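Local coordinates for protein terminal oxygenase component of carbazole 1,9a-dioxygenase (Nocardioides aromaticivorans, PDB 3GCF) that is the terminal oxygenase of carbazole 1,9a-dioxygenase, probably using its Rieske [2Fe-2S] cluster and mononuclear iron to dihydroxylate carbazole with molecular oxygen, at residues T283-E288 against V303-V308. Numbering follows the deposited sequence.
Sequences TLIQYE and VLQRKV
Ile-285 and Tyr-287 pair with Gln-305 and Val-303 through four antiparallel backbone hydrogen bonds, among them Gln-305 N to Ile-285 O at 2.8 Å, the strand axes running at 150°. This is the open end of a beta hairpin within the antiparallel sheet of the catalytic domain, which belongs to the Bet v 1-like clan. On the face of Tyr-287, Val-303 and Gln-305, the beta-branched valine suits an extended strand and packs its CB against CB of Tyr-287. The phenol reaches diagonally past Val-303 to the amide: Tyr-287 OH donates to Gln-305 OE1 at 2.6 Å, from above the carbonyl plane, with ring and amide planes 73° apart. Gln-305 can accept there because its extended chain, CG anti to the backbone N (chi1 175°), carries the amide to the ring edge; its NE2 is satisfied by Gly-158 O and Thr-164 OG1. On the other face Leu-304, apolar and buried, lays CD2 alongside Gln-286, touching CG and the amide OE1. Gln-286 NE2 binds Asn-334 and Glu-288 OE2; its side chain lies about 8 Å from the iron(II) ion. Leu-284, likewise buried, packs on Phe-317 and Trp-325 of helix 311-331 and brings CD2 to 3.4 Å from Arg-306 NE. Arginine suits the strand end because its chain, bent at chi2 and chi3, runs the guanidinium alongside Thr-283 and still reaches Glu-320 in a salt bridge. Replacing Arg-306 by an alanine would probably deprive Glu-320 of its counter-charge and leave Thr-283 less firmly held. The grip is side-on: NE, above the carbonyl plane, meets Thr-283 O at 2.9 Å, while threonine's hydroxyl OG1, also bonded to Asp-281, accepts a more bent bond from NH2, tilted from the guanidinium plane. A water donates to Thr-283 O at 2.7 Å and accepts from Lys-307 N.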
loop_
_atom_site.group_PDB
_atom_site.type_symbol
_atom_site.label_atom_id
_atom_site.label_comp_id
_atom_site.label_asym_id
_atom_site.label_seq_id
_atom_site.Cartn_x
_atom_site.Cartn_y
_atom_site.Cartn_z
ATOM N N THR A 283 -11.036 31.575 29.689
ATOM C CA THR A 283 -11.941 30.812 30.553
ATOM C C THR A 283 -11.830 29.299 30.396
ATOM O O THR A 283 -12.658 28.559 30.927
ATOM C CB THR A 283 -13.409 31.166 30.277
ATOM O OG1 THR A 283 -13.737 30.781 28.937
ATOM C CG2 THR A 283 -13.651 32.665 30.448
ATOM N N LEU A 284 -10.811 28.833 29.685
ATOM C CA LEU A 284 -10.665 27.399 29.464
ATOM C C LEU A 284 -9.238 26.891 29.581
ATOM O O LEU A 284 -8.278 27.652 29.467
ATOM C CB LEU A 284 -11.174 27.039 28.061
ATOM C CG LEU A 284 -12.635 27.325 27.708
ATOM C CD1 LEU A 284 -12.839 27.140 26.210
ATOM C CD2 LEU A 284 -13.543 26.396 28.500
ATOM N N ILE A 285 -9.116 25.588 29.803
ATOM C CA ILE A 285 -7.823 24.931 29.859
ATOM C C ILE A 285 -7.910 23.804 28.822
ATOM O O ILE A 285 -8.936 23.129 28.722
ATOM C CB ILE A 285 -7.535 24.352 31.260
ATOM C CG1 ILE A 285 -7.247 25.499 32.235
ATOM C CG2 ILE A 285 -6.343 23.388 31.203
ATOM C CD1 ILE A 285 -6.936 25.041 33.653
ATOM N N GLN A 286 -6.852 23.622 28.037
ATOM C CA GLN A 286 -6.838 22.583 27.011
ATOM C C GLN A 286 -5.880 21.443 27.323
ATOM O O GLN A 286 -4.707 21.660 27.609
ATOM C CB GLN A 286 -6.481 23.174 25.639
ATOM C CG GLN A 286 -6.576 22.159 24.487
ATOM C CD GLN A 286 -6.649 22.822 23.111
ATOM O OE1 GLN A 286 -7.342 23.828 22.932
ATOM N NE2 GLN A 286 -5.952 22.247 22.132
ATOM N N TYR A 287 -6.395 20.221 27.258
ATOM C CA TYR A 287 -5.592 19.035 27.516
ATOM C C TYR A 287 -5.482 18.259 26.213
ATOM O O TYR A 287 -6.409 18.260 25.401
ATOM C CB TYR A 287 -6.266 18.154 28.575
ATOM C CG TYR A 287 -6.361 18.784 29.948
ATOM C CD1 TYR A 287 -5.249 18.836 30.794
ATOM C CD2 TYR A 287 -7.560 19.339 30.400
ATOM C CE1 TYR A 287 -5.331 19.429 32.068
ATOM C CE2 TYR A 287 -7.654 19.934 31.669
ATOM C CZ TYR A 287 -6.537 19.974 32.494
ATOM O OH TYR A 287 -6.629 20.561 33.738
ATOM N N GLU A 288 -4.348 17.602 26.006
ATOM C CA GLU A 288 -4.156 16.815 24.803
ATOM C C GLU A 288 -3.481 15.500 25.135
ATOM O O GLU A 288 -2.556 15.450 25.953
ATOM C CB GLU A 288 -3.313 17.582 23.775
ATOM C CG GLU A 288 -3.866 18.957 23.408
ATOM C CD GLU A 288 -3.286 19.502 22.112
ATOM O OE1 GLU A 288 -2.122 19.184 21.782
ATOM O OE2 GLU A 288 -3.998 20.262 21.426
ATOM N N VAL A 303 -9.243 17.951 24.891
ATOM C CA VAL A 303 -10.280 18.090 25.909
ATOM C C VAL A 303 -10.229 19.458 26.564
ATOM O O VAL A 303 -9.195 19.873 27.095
ATOM C CB VAL A 303 -10.134 17.011 27.010
ATOM C CG1 VAL A 303 -11.386 16.981 27.883
ATOM C CG2 VAL A 303 -9.897 15.649 26.379
ATOM N N LEU A 304 -11.355 20.159 26.524
ATOM C CA LEU A 304 -11.443 21.489 27.104
ATOM C C LEU A 304 -12.085 21.436 28.484
ATOM O O LEU A 304 -13.093 20.759 28.686
ATOM C CB LEU A 304 -12.240 22.405 26.172
ATOM C CG LEU A 304 -11.635 22.560 24.768
ATOM C CD1 LEU A 304 -12.434 23.587 23.981
ATOM C CD2 LEU A 304 -10.176 22.990 24.865
ATOM N N GLN A 305 -11.486 22.151 29.431
ATOM C CA GLN A 305 -11.965 22.184 30.806
ATOM C C GLN A 305 -12.457 23.563 31.220
ATOM O O GLN A 305 -11.737 24.555 31.115
ATOM C CB GLN A 305 -10.852 21.742 31.751
ATOM C CG GLN A 305 -11.189 21.851 33.230
ATOM C CD GLN A 305 -10.045 21.370 34.102
ATOM O OE1 GLN A 305 -8.918 21.841 33.968
ATOM N NE2 GLN A 305 -10.324 20.427 34.989
ATOM N N ARG A 306 -13.690 23.605 31.708
ATOM C CA ARG A 306 -14.315 24.842 32.148
ATOM C C ARG A 306 -14.762 24.731 33.606
ATOM O O ARG A 306 -15.364 23.737 34.006
ATOM C CB ARG A 306 -15.525 25.136 31.259
ATOM C CG ARG A 306 -16.492 26.172 31.814
ATOM C CD ARG A 306 -15.842 27.532 31.947
ATOM N NE ARG A 306 -15.535 28.142 30.657
ATOM C CZ ARG A 306 -16.453 28.578 29.797
ATOM N NH1 ARG A 306 -17.739 28.465 30.093
ATOM N NH2 ARG A 306 -16.086 29.149 28.654
ATOM N N LYS A 307 -14.462 25.749 34.400
ATOM C CA LYS A 307 -14.877 25.753 35.800
ATOM C C LYS A 307 -16.381 26.028 35.807
ATOM O O LYS A 307 -16.855 26.911 35.090
ATOM C CB LYS A 307 -14.130 26.847 36.572
ATOM C CG LYS A 307 -14.318 26.790 38.084
ATOM C CD LYS A 307 -13.447 27.817 38.800
ATOM C CE LYS A 307 -13.638 27.739 40.311
ATOM N NZ LYS A 307 -12.801 28.728 41.060
ATOM N N VAL A 308 -17.131 25.264 36.594
ATOM C CA VAL A 308 -18.579 25.438 36.670
ATOM C C VAL A 308 -19.074 25.460 38.114
ATOM O O VAL A 308 -18.455 24.877 39.001
ATOM C CB VAL A 308 -19.323 24.309 35.922
ATOM C CG1 VAL A 308 -18.948 24.321 34.452
ATOM C CG2 VAL A 308 -18.991 22.961 36.550
HETATM O O HOH W 1 -12.723 28.053 33.618
#